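Local atomic coordinates of fibronectin type III domain-containing protein (Simiduia agarivorans, PDB entry 6P2K), a protein that probably hydrolyses xyloglucan or related beta-glucans as a family 74 glycoside hydrolase, this chain being the enzyme's beta-propeller part and not the whole protein. Residues 571-576 against 581-586; 533-538 against 603-608; 649-654 against 660-665; 618-623 against 629-634. All coordinates share one frame; numbering follows the deposited sequence.

Overall arrangement
Interactions 1, 3 and 4 are antiparallel beta hairpins of the propeller blades. Interaction 2 instead joins two different sheets by side chains alone. Its strand 605-615 belongs to the sheet of interaction 1, and the two meet through Phe-585 and Met-533. Interactions 3 and 4 hold the same four-stranded sheet, in which strands 628-634 and 648-653 are neighbours. Interaction 1 meets interaction 4 from the next sheet, through the Lys-572 to Glu-621 salt bridge and the Ser-586 to Ala-618 hydrogen bond. Interactions 1 and 4 are buried, 2 and 3 only partly. All three hairpins rest on backbone bonds; 3 adds two water bridges and a lysine-glutamine bond, 4 one water and an indole over Tyr-630. Interaction 2 has sulfur-aromatic contacts.

Interaction 1. Residues 571-576 against 581-586; sequences RKIAPH and KVVFFS
Ala-574 and Phe-584 form a hydrogen-bonded pair in an antiparallel beta hairpin of a propeller blade. Ala-574 N gives its hydrogen to Phe-584 O at 2.7 Å, and Phe-584 N returns a bond to Ala-574 O. His-576 N to Val-582 O continues the pattern toward the turn. The Phe-584 side chain can be followed outward. Its CB lies 3.6 Å from Ala-574 O. CG sits beside the backbone N (chi1 -50°), which brings CD1 to 3.4 Å from the same Ala-574 O. That oxygen lies in the ring plane, at the edge. Farther out, CE1 of Phe-584 meets His-576 CD2 at 4.2 Å, and the side chain also packs on Arg-596 of strand 593-599 and on Glu-656. His-576 CB and CD2 touch Val-582, and ND1 is bonded to Thr-578 N. On the other face of the sheet, Ile-573 CG2 meets Val-583 CG2 at 3.6 Å. The same Val-583 methyl touches Pro-575 CA. Ile-573 N hydrogen-bonds to OD2 of Asp-513 on strand 511-516, a side chain that binds zinc, so the hairpin is a second-shell partner of that site. Lys-572 reaches Glu-621 in a salt bridge. Arg-571 N bonds Ser-586 O at 3.0 Å. The hydroxyl of Ser-586 is bonded to Ala-618 O, and Lys-572 N makes a weak bond to Ser-586 OG at 3.3 Å.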
# COMPACT_ATOMS: atom_id res chain seq x y z
N ARG B 571 -28.09 22.39 25.59
CA ARG B 571 -27.86 21.14 26.29
C ARG B 571 -28.14 19.92 25.42
O ARG B 571 -27.45 18.91 25.53
CB ARG B 571 -28.71 21.08 27.56
CG ARG B 571 -28.70 19.74 28.29
CD ARG B 571 -27.33 19.42 28.87
NE ARG B 571 -27.38 18.23 29.73
CZ ARG B 571 -27.33 16.98 29.27
NH1 ARG B 571 -27.22 16.75 27.97
NH2 ARG B 571 -27.38 15.97 30.12
N LYS B 572 -29.13 20.02 24.53
CA LYS B 572 -29.44 18.94 23.60
C LYS B 572 -30.00 19.54 22.32
O LYS B 572 -30.82 20.45 22.36
CB LYS B 572 -30.44 17.94 24.20
CG LYS B 572 -30.95 16.93 23.19
CD LYS B 572 -31.20 15.57 23.81
CE LYS B 572 -31.48 14.53 22.73
NZ LYS B 572 -32.14 13.32 23.29
N ILE B 573 -29.53 19.02 21.19
CA ILE B 573 -30.04 19.39 19.87
C ILE B 573 -30.88 18.24 19.36
O ILE B 573 -30.44 17.08 19.37
CB ILE B 573 -28.90 19.72 18.90
CG1 ILE B 573 -28.07 20.90 19.42
CG2 ILE B 573 -29.46 20.03 17.52
CD1 ILE B 573 -26.83 21.18 18.58
N ALA B 574 -32.10 18.55 18.91
CA ALA B 574 -33.05 17.55 18.42
C ALA B 574 -33.45 17.91 16.99
O ALA B 574 -34.42 18.65 16.77
CB ALA B 574 -34.28 17.48 19.33
N PRO B 575 -32.72 17.41 16.00
CA PRO B 575 -33.11 17.65 14.61
C PRO B 575 -34.42 16.96 14.29
O PRO B 575 -34.74 15.89 14.83
CB PRO B 575 -31.95 17.07 13.79
CG PRO B 575 -30.82 16.93 14.77
CD PRO B 575 -31.47 16.63 16.08
N HIS B 576 -35.19 17.58 13.40
CA HIS B 576 -36.50 17.06 13.04
C HIS B 576 -36.35 15.67 12.41
O HIS B 576 -35.43 15.45 11.61
CB HIS B 576 -37.20 18.02 12.07
CG HIS B 576 -38.65 17.74 11.85
ND1 HIS B 576 -39.09 16.65 11.14
CD2 HIS B 576 -39.76 18.41 12.24
CE1 HIS B 576 -40.42 16.66 11.10
NE2 HIS B 576 -40.84 17.72 11.76
N LYS B 581 -34.69 20.58 7.27
CA LYS B 581 -34.73 22.04 7.38
C LYS B 581 -35.23 22.54 8.72
O LYS B 581 -35.34 23.75 8.91
CB LYS B 581 -35.61 22.64 6.28
CG LYS B 581 -35.18 22.35 4.86
CD LYS B 581 -36.17 22.96 3.88
CE LYS B 581 -35.51 23.33 2.57
NZ LYS B 581 -35.48 22.18 1.63
N VAL B 582 -35.55 21.65 9.66
CA VAL B 582 -36.08 22.04 10.96
C VAL B 582 -35.23 21.40 12.05
O VAL B 582 -34.89 20.21 11.96
CB VAL B 582 -37.56 21.63 11.13
CG1 VAL B 582 -38.04 21.93 12.53
CG2 VAL B 582 -38.42 22.36 10.11
N VAL B 583 -34.87 22.18 13.06
CA VAL B 583 -34.07 21.71 14.18
C VAL B 583 -34.58 22.36 15.46
O VAL B 583 -34.96 23.54 15.46
CB VAL B 583 -32.56 22.00 13.96
CG1 VAL B 583 -32.29 23.50 13.93
CG2 VAL B 583 -31.72 21.32 15.03
N PHE B 584 -34.60 21.59 16.54
CA PHE B 584 -34.93 22.08 17.87
C PHE B 584 -33.72 21.93 18.77
O PHE B 584 -32.83 21.11 18.52
CB PHE B 584 -36.12 21.33 18.48
CG PHE B 584 -37.32 21.22 17.58
CD1 PHE B 584 -37.43 20.17 16.68
CD2 PHE B 584 -38.34 22.14 17.65
CE1 PHE B 584 -38.53 20.05 15.85
CE2 PHE B 584 -39.45 22.04 16.83
CZ PHE B 584 -39.54 20.99 15.93
N PHE B 585 -33.69 22.72 19.85
CA PHE B 585 -32.69 22.52 20.89
C PHE B 585 -33.18 23.18 22.17
O PHE B 585 -34.03 24.08 22.15
CB PHE B 585 -31.31 23.05 20.48
CG PHE B 585 -31.23 24.55 20.36
CD1 PHE B 585 -31.61 25.19 19.19
CD2 PHE B 585 -30.71 25.32 21.40
CE1 PHE B 585 -31.52 26.57 19.07
CE2 PHE B 585 -30.62 26.69 21.28
CZ PHE B 585 -31.02 27.32 20.12
N SER B 586 -32.64 22.71 23.29
CA SER B 586 -32.93 23.27 24.60
C SER B 586 -31.83 24.26 24.95
O SER B 586 -30.65 23.89 25.04
CB SER B 586 -33.03 22.18 25.66
OG SER B 586 -31.92 21.30 25.60

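Interaction 2. Residues 533-538 against 603-608; sequences MYMVED and GSWTFA
The backbones of Met-533 and Phe-607 stay well apart, with 10.5 Å between their CA atoms, so strands 533-536 and 605-608 are not paired and meet by side chains alone. Two Met-aromatic contacts carry the meeting. Met-533 SD lies 4.1 Å from Phe-607 CZ and equally near CE2 of that ring. The sulfur is 5.2 Å from the ring centroid and 67° off its normal, an oblique approach. The second contact repeats this pattern. Met-535 SD is 3.9 Å from Trp-605 CZ2, and 64° off the normal of the six-membered ring. In both pairs the side chains cross at about a right angle. Both methionines run extended from CA to SD, with CG anti to the backbone N (chi1 178° in Met-535). This straight reach carries each sulfur across to the opposing ring. The chains bend only at the last torsion. In Met-533 that bend brings CE against Phe-585 and Ile-573. Contacts of this kind are soft and apolar, without a fixed hydrogen-bond direction. The two strands belong to separate antiparallel sheets, consistent with neighbouring propeller blades. Ile-557 of strand 555-559 packs on both Trp-605 and Phe-607, and Val-583 of strand 582-588 does the same. Helix 539-547 follows segment 533-538 directly, with Asp-538 as its N-cap.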
# COMPACT_ATOMS: atom_id res chain seq x y z
N MET B 533 -25.04 28.39 16.77
CA MET B 533 -25.22 27.06 16.20
C MET B 533 -24.59 26.98 14.82
O MET B 533 -24.75 27.89 13.99
CB MET B 533 -26.70 26.69 16.10
CG MET B 533 -26.92 25.23 15.73
SD MET B 533 -28.61 24.66 15.95
CE MET B 533 -28.59 24.27 17.70
N TYR B 534 -23.89 25.88 14.57
CA TYR B 534 -23.16 25.67 13.33
C TYR B 534 -23.54 24.32 12.75
O TYR B 534 -24.07 23.44 13.44
CB TYR B 534 -21.64 25.77 13.55
CG TYR B 534 -21.22 27.13 14.03
CD1 TYR B 534 -21.40 27.51 15.36
CD2 TYR B 534 -20.66 28.06 13.16
CE1 TYR B 534 -21.03 28.76 15.80
CE2 TYR B 534 -20.28 29.31 13.60
CZ TYR B 534 -20.48 29.66 14.92
OH TYR B 534 -20.10 30.91 15.36
N MET B 535 -23.26 24.16 11.46
CA MET B 535 -23.73 23.01 10.70
C MET B 535 -22.62 22.51 9.80
O MET B 535 -21.95 23.31 9.13
CB MET B 535 -24.97 23.38 9.88
CG MET B 535 -25.51 22.27 9.00
SD MET B 535 -27.12 22.70 8.30
CE MET B 535 -26.65 23.92 7.07
N VAL B 536 -22.42 21.20 9.78
CA VAL B 536 -21.65 20.53 8.74
C VAL B 536 -22.66 19.99 7.75
O VAL B 536 -23.39 19.03 8.04
CB VAL B 536 -20.75 19.43 9.31
CG1 VAL B 536 -20.11 18.64 8.18
CG2 VAL B 536 -19.69 20.02 10.22
N GLU B 537 -22.74 20.62 6.57
CA GLU B 537 -23.77 20.27 5.61
C GLU B 537 -23.64 18.82 5.15
O GLU B 537 -24.63 18.10 5.04
CB GLU B 537 -23.71 21.22 4.41
CG GLU B 537 -24.63 20.84 3.27
CD GLU B 537 -26.04 21.35 3.47
OE1 GLU B 537 -26.99 20.70 2.98
OE2 GLU B 537 -26.20 22.41 4.12
N ASP B 538 -22.41 18.38 4.89
CA ASP B 538 -22.15 17.01 4.45
C ASP B 538 -20.80 16.60 5.03
O ASP B 538 -19.77 17.13 4.61
CB ASP B 538 -22.16 16.90 2.93
CG ASP B 538 -22.09 15.46 2.44
OD1 ASP B 538 -21.16 14.73 2.85
OD2 ASP B 538 -22.96 15.06 1.65
N GLY B 603 -31.73 29.64 1.90
CA GLY B 603 -30.70 29.01 2.69
C GLY B 603 -30.48 29.61 4.06
O GLY B 603 -29.77 29.01 4.87
N SER B 604 -31.07 30.77 4.34
CA SER B 604 -30.97 31.35 5.67
C SER B 604 -31.90 30.63 6.64
O SER B 604 -32.81 29.90 6.24
CB SER B 604 -31.30 32.85 5.63
OG SER B 604 -32.67 33.06 5.31
N TRP B 605 -31.65 30.84 7.93
CA TRP B 605 -32.41 30.20 9.00
C TRP B 605 -33.09 31.27 9.85
O TRP B 605 -32.52 32.34 10.08
CB TRP B 605 -31.50 29.35 9.89
CG TRP B 605 -30.92 28.14 9.22
CD1 TRP B 605 -29.93 28.11 8.28
CD2 TRP B 605 -31.28 26.77 9.46
NE1 TRP B 605 -29.66 26.81 7.91
CE2 TRP B 605 -30.47 25.97 8.63
CE3 TRP B 605 -32.21 26.15 10.30
CZ2 TRP B 605 -30.56 24.58 8.61
CZ3 TRP B 605 -32.30 24.76 10.28
CH2 TRP B 605 -31.48 24.00 9.44
N THR B 606 -34.29 30.96 10.32
CA THR B 606 -34.98 31.77 11.32
C THR B 606 -35.23 30.91 12.55
O THR B 606 -35.78 29.81 12.43
CB THR B 606 -36.30 32.35 10.78
OG1 THR B 606 -37.16 31.29 10.36
CG2 THR B 606 -36.04 33.29 9.61
N PHE B 607 -34.82 31.41 13.71
CA PHE B 607 -34.94 30.70 14.97
C PHE B 607 -35.86 31.46 15.91
O PHE B 607 -35.89 32.70 15.90
CB PHE B 607 -33.58 30.51 15.65
CG PHE B 607 -32.78 29.36 15.11
CD1 PHE B 607 -32.17 29.44 13.87
CD2 PHE B 607 -32.62 28.20 15.85
CE1 PHE B 607 -31.43 28.39 13.37
CE2 PHE B 607 -31.88 27.14 15.36
CZ PHE B 607 -31.28 27.23 14.12
N ALA B 608 -36.59 30.72 16.73
CA ALA B 608 -37.47 31.33 17.72
C ALA B 608 -37.66 30.38 18.89
O ALA B 608 -37.60 29.16 18.73
CB ALA B 608 -38.83 31.71 17.12

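Interaction 3. Residues 649-654 against 660-665; sequences QILLST and WQKIFT
Gln-649 and Lys-662 meet at one end of this antiparallel hairpin, where Lys-662 NZ donates to Gln-649 OE1 at 3.1 Å. Strands 648-653 and 661-664 are the outer pair of a four-stranded propeller blade, with 661-664 at its edge. The amide NE2 of Gln-649 is bonded to Leu-642 O. Next comes Ile-650, opposite a classic beta bulge: Ile-663 and Phe-664 both face it. Ile-650 O takes a bond from Ile-663 N at 3.0 Å and a weak one from Phe-664 N at 3.4 Å. Ile-650 CG2 packs on Ile-663 CG1, while Phe-664 stacks on Trp-731 of the next sheet. Leu-651 CD2 is tight against Lys-662 CG at 3.4 Å. With the lysine's unstaggered chi1 of -111°, this may mean slight strain. With an alanine for this lysine, Gln-649 OE1 would probably lose this donor and Leu-651 CD2 the methylene it packs on. Leu-652 exchanges two backbone bonds with Gln-661. Ser-653 lays CB over the face of Trp-660 in a CH-pi contact, 3.8 Å from the centroid of the six-membered ring. The indole NE1 is bonded to Val-610 O. At Thr-654 two waters bridge to Gln-661. One accepts from Thr-654 N and Gln-661 NE2. The other donates to Gln-661 OE1 and bonds Thr-654 OG1. Side chains and waters thus add to a pairing already held by the main chain.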
# COMPACT_ATOMS: atom_id res chain seq x y z
N GLN B 649 -40.61 18.92 34.81
CA GLN B 649 -41.76 18.18 34.31
C GLN B 649 -41.47 17.70 32.90
O GLN B 649 -40.55 18.18 32.24
CB GLN B 649 -43.03 19.04 34.33
CG GLN B 649 -43.28 19.77 35.64
CD GLN B 649 -44.36 20.84 35.53
OE1 GLN B 649 -45.28 20.90 36.35
NE2 GLN B 649 -44.26 21.68 34.50
N ILE B 650 -42.29 16.76 32.43
CA ILE B 650 -42.26 16.32 31.04
C ILE B 650 -43.43 16.98 30.32
O ILE B 650 -44.59 16.77 30.68
CB ILE B 650 -42.34 14.79 30.92
CG1 ILE B 650 -41.17 14.12 31.65
CG2 ILE B 650 -42.31 14.38 29.45
CD1 ILE B 650 -39.83 14.32 30.99
N LEU B 651 -43.12 17.79 29.32
CA LEU B 651 -44.13 18.44 28.49
C LEU B 651 -44.06 17.86 27.09
O LEU B 651 -42.98 17.56 26.58
CB LEU B 651 -43.92 19.96 28.44
CG LEU B 651 -43.84 20.71 29.78
CD1 LEU B 651 -43.99 22.20 29.57
CD2 LEU B 651 -44.90 20.20 30.74
N LEU B 652 -45.23 17.70 26.47
CA LEU B 652 -45.33 17.08 25.16
C LEU B 652 -46.06 18.01 24.20
O LEU B 652 -47.01 18.70 24.59
CB LEU B 652 -46.06 15.74 25.23
CG LEU B 652 -45.84 14.77 24.07
CD1 LEU B 652 -44.38 14.36 23.99
CD2 LEU B 652 -46.74 13.55 24.19
N SER B 653 -45.62 18.02 22.95
CA SER B 653 -46.27 18.77 21.89
C SER B 653 -46.28 17.91 20.63
O SER B 653 -45.29 17.24 20.31
CB SER B 653 -45.55 20.09 21.60
OG SER B 653 -45.90 20.58 20.31
N THR B 654 -47.41 17.94 19.91
CA THR B 654 -47.52 17.25 18.63
C THR B 654 -47.64 18.22 17.46
O THR B 654 -47.98 17.80 16.35
CB THR B 654 -48.72 16.30 18.64
OG1 THR B 654 -49.91 17.02 18.96
CG2 THR B 654 -48.51 15.19 19.66
N TRP B 660 -48.41 22.88 24.11
CA TRP B 660 -47.80 21.87 24.97
C TRP B 660 -48.80 21.33 25.98
O TRP B 660 -49.78 22.00 26.33
CB TRP B 660 -46.59 22.44 25.72
CG TRP B 660 -45.49 22.92 24.83
CD1 TRP B 660 -45.39 24.13 24.21
CD2 TRP B 660 -44.31 22.19 24.47
NE1 TRP B 660 -44.23 24.20 23.48
CE2 TRP B 660 -43.55 23.02 23.62
CE3 TRP B 660 -43.82 20.91 24.77
CZ2 TRP B 660 -42.33 22.62 23.08
CZ3 TRP B 660 -42.61 20.52 24.24
CH2 TRP B 660 -41.88 21.37 23.40
N GLN B 661 -48.54 20.11 26.46
CA GLN B 661 -49.33 19.50 27.52
C GLN B 661 -48.41 18.88 28.56
O GLN B 661 -47.37 18.30 28.22
CB GLN B 661 -50.28 18.41 26.98
CG GLN B 661 -51.21 18.86 25.87
CD GLN B 661 -50.65 18.56 24.49
OE1 GLN B 661 -50.18 17.46 24.22
NE2 GLN B 661 -50.70 19.56 23.61
N LYS B 662 -48.79 19.00 29.83
CA LYS B 662 -48.11 18.31 30.91
C LYS B 662 -48.46 16.82 30.88
O LYS B 662 -49.64 16.46 30.82
CB LYS B 662 -48.53 18.90 32.26
CG LYS B 662 -47.45 19.67 33.00
CD LYS B 662 -47.89 20.02 34.42
CE LYS B 662 -48.37 21.46 34.51
NZ LYS B 662 -48.16 22.04 35.86
N ILE B 663 -47.45 15.96 30.92
CA ILE B 663 -47.72 14.52 30.91
C ILE B 663 -46.99 13.78 32.03
O ILE B 663 -47.25 12.59 32.25
CB ILE B 663 -47.38 13.89 29.54
CG1 ILE B 663 -45.89 13.99 29.24
CG2 ILE B 663 -48.22 14.52 28.44
CD1 ILE B 663 -45.43 13.07 28.13
N PHE B 664 -46.08 14.45 32.73
CA PHE B 664 -45.47 13.82 33.90
C PHE B 664 -44.97 14.90 34.86
O PHE B 664 -44.25 15.81 34.45
CB PHE B 664 -44.32 12.89 33.52
CG PHE B 664 -44.10 11.78 34.51
CD1 PHE B 664 -45.12 10.89 34.81
CD2 PHE B 664 -42.88 11.63 35.15
CE1 PHE B 664 -44.93 9.87 35.73
CE2 PHE B 664 -42.68 10.61 36.06
CZ PHE B 664 -43.71 9.73 36.35
N THR B 665 -45.35 14.77 36.12
CA THR B 665 -45.01 15.71 37.18
C THR B 665 -44.43 14.95 38.37
O THR B 665 -44.51 13.72 38.43
CB THR B 665 -46.27 16.48 37.63
OG1 THR B 665 -47.19 15.57 38.23
CG2 THR B 665 -46.93 17.16 36.44
O HOH W 1 -49.40 19.79 20.80
O HOH W 2 -50.56 17.00 21.60

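Interaction 4. Residues 618-623 against 629-634; sequences AEVEAW and VYLMSF
A beta hairpin joins strands 618-625 and 628-634, and Trp-623 and Tyr-630 pair at its turn end. Tyr-630 N gives a bond to Trp-623 O at 2.7 Å, and Trp-623 N gives one to Tyr-630 O. The indole lies back across the partner strand. Its CG stands between the backbone N and the carbonyl carbon (chi1 78°), which swings the ring over Tyr-630. Tyr-630 CB sits over the indole face, 3.5 Å from the centroid of the six-membered ring, a CH-pi contact. The tyrosine ring is near parallel to the five-membered ring of the indole, with planes at 22°, but slid so far aside that the rings barely overlap. Met-632 CB comes in the indole plane, at the edge, 3.6 Å from Trp-623 CZ3. NE1 of Trp-623 is bonded to Gly-700 O. A leucine in place of the tryptophan would probably leave Tyr-630 CB without the ring face it packs on and Gly-700 O without this donor. The hairpin forms the first two strands of a four-stranded propeller blade. On its other face, Leu-631 CD1 packs on Val-620 CG2 at 3.7 Å and on Ala-622 CB. Glu-619, Glu-621, Met-632 and Phe-634 share the Trp-623 face. Glu-621 and Met-632 exchange two backbone bonds of 2.8 Å, Glu-621 N to Met-632 O and Met-632 N to Glu-621 O. Glu-619 OE1 lies near the plane of the Phe-634 ring, at its edge, and is bonded to Ser-696 N. A water gives a hydrogen to Glu-619 O and bonds Ser-633 OG at 2.8 Å.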
# COMPACT_ATOMS: atom_id res chain seq x y z
N ALA B 618 -31.71 20.83 30.95
CA ALA B 618 -32.98 20.65 30.25
C ALA B 618 -32.75 20.04 28.88
O ALA B 618 -31.81 20.40 28.16
CB ALA B 618 -33.70 21.99 30.11
N GLU B 619 -33.63 19.11 28.50
CA GLU B 619 -33.50 18.37 27.25
C GLU B 619 -34.75 18.53 26.39
O GLU B 619 -35.84 18.82 26.89
CB GLU B 619 -33.27 16.88 27.50
CG GLU B 619 -31.90 16.53 28.04
CD GLU B 619 -31.84 15.09 28.51
OE1 GLU B 619 -32.85 14.62 29.07
OE2 GLU B 619 -30.79 14.44 28.33
N VAL B 620 -34.57 18.33 25.09
CA VAL B 620 -35.67 18.24 24.14
C VAL B 620 -35.40 17.06 23.22
O VAL B 620 -34.25 16.77 22.89
CB VAL B 620 -35.86 19.55 23.35
CG1 VAL B 620 -34.64 19.84 22.48
CG2 VAL B 620 -37.13 19.50 22.52
N GLU B 621 -36.47 16.36 22.83
CA GLU B 621 -36.38 15.24 21.90
C GLU B 621 -37.50 15.36 20.87
O GLU B 621 -38.64 15.67 21.22
CB GLU B 621 -36.49 13.89 22.62
CG GLU B 621 -36.27 12.67 21.72
CD GLU B 621 -34.85 12.12 21.80
OE1 GLU B 621 -34.65 11.13 22.54
OE2 GLU B 621 -33.95 12.67 21.13
N ALA B 622 -37.17 15.09 19.61
CA ALA B 622 -38.13 15.10 18.53
C ALA B 622 -38.05 13.77 17.79
O ALA B 622 -36.96 13.33 17.43
CB ALA B 622 -37.87 16.27 17.56
N TRP B 623 -39.21 13.15 17.57
CA TRP B 623 -39.25 11.86 16.89
C TRP B 623 -40.63 11.67 16.28
O TRP B 623 -41.57 12.40 16.58
CB TRP B 623 -38.89 10.72 17.85
CG TRP B 623 -39.99 10.29 18.77
CD1 TRP B 623 -40.84 9.24 18.60
CD2 TRP B 623 -40.35 10.90 20.02
NE1 TRP B 623 -41.71 9.16 19.66
CE2 TRP B 623 -41.43 10.16 20.54
CE3 TRP B 623 -39.87 12.00 20.74
CZ2 TRP B 623 -42.04 10.49 21.76
CZ3 TRP B 623 -40.47 12.32 21.95
CH2 TRP B 623 -41.55 11.56 22.44
N VAL B 629 -45.50 13.64 14.75
CA VAL B 629 -44.18 14.11 15.17
C VAL B 629 -44.30 14.60 16.60
O VAL B 629 -45.10 15.49 16.90
CB VAL B 629 -43.67 15.22 14.24
CG1 VAL B 629 -42.37 15.80 14.80
CG2 VAL B 629 -43.44 14.68 12.85
N TYR B 630 -43.53 13.99 17.49
CA TYR B 630 -43.57 14.30 18.91
C TYR B 630 -42.39 15.20 19.28
O TYR B 630 -41.27 14.99 18.81
CB TYR B 630 -43.54 13.02 19.75
CG TYR B 630 -44.79 12.18 19.62
CD1 TYR B 630 -45.91 12.46 20.39
CD2 TYR B 630 -44.85 11.13 18.72
CE1 TYR B 630 -47.06 11.71 20.27
CE2 TYR B 630 -46.00 10.37 18.60
CZ TYR B 630 -47.11 10.66 19.38
OH TYR B 630 -48.25 9.91 19.26
N LEU B 631 -42.66 16.20 20.12
CA LEU B 631 -41.63 17.08 20.65
C LEU B 631 -41.77 17.09 22.16
O LEU B 631 -42.79 17.54 22.69
CB LEU B 631 -41.76 18.50 20.08
CG LEU B 631 -40.63 19.49 20.37
CD1 LEU B 631 -39.35 19.08 19.64
CD2 LEU B 631 -41.05 20.90 19.98
N MET B 632 -40.75 16.58 22.86
CA MET B 632 -40.82 16.33 24.29
C MET B 632 -39.72 17.09 25.01
O MET B 632 -38.55 17.03 24.62
CB MET B 632 -40.70 14.82 24.56
CG MET B 632 -40.87 14.43 26.01
SD MET B 632 -39.31 14.32 26.92
CE MET B 632 -38.59 12.86 26.17
N SER B 633 -40.10 17.81 26.06
CA SER B 633 -39.18 18.62 26.84
C SER B 633 -39.12 18.12 28.28
O SER B 633 -40.16 17.84 28.89
CB SER B 633 -39.62 20.09 26.83
OG SER B 633 -39.02 20.83 27.89
N PHE B 634 -37.91 18.03 28.81
CA PHE B 634 -37.67 17.74 30.22
C PHE B 634 -36.96 18.96 30.80
O PHE B 634 -35.79 19.20 30.51
CB PHE B 634 -36.83 16.47 30.40
CG PHE B 634 -36.44 16.19 31.83
CD1 PHE B 634 -37.38 16.22 32.84
CD2 PHE B 634 -35.12 15.89 32.15
CE1 PHE B 634 -37.02 15.96 34.15
CE2 PHE B 634 -34.75 15.63 33.45
CZ PHE B 634 -35.70 15.66 34.46
O HOH W 3 -36.37 21.70 27.61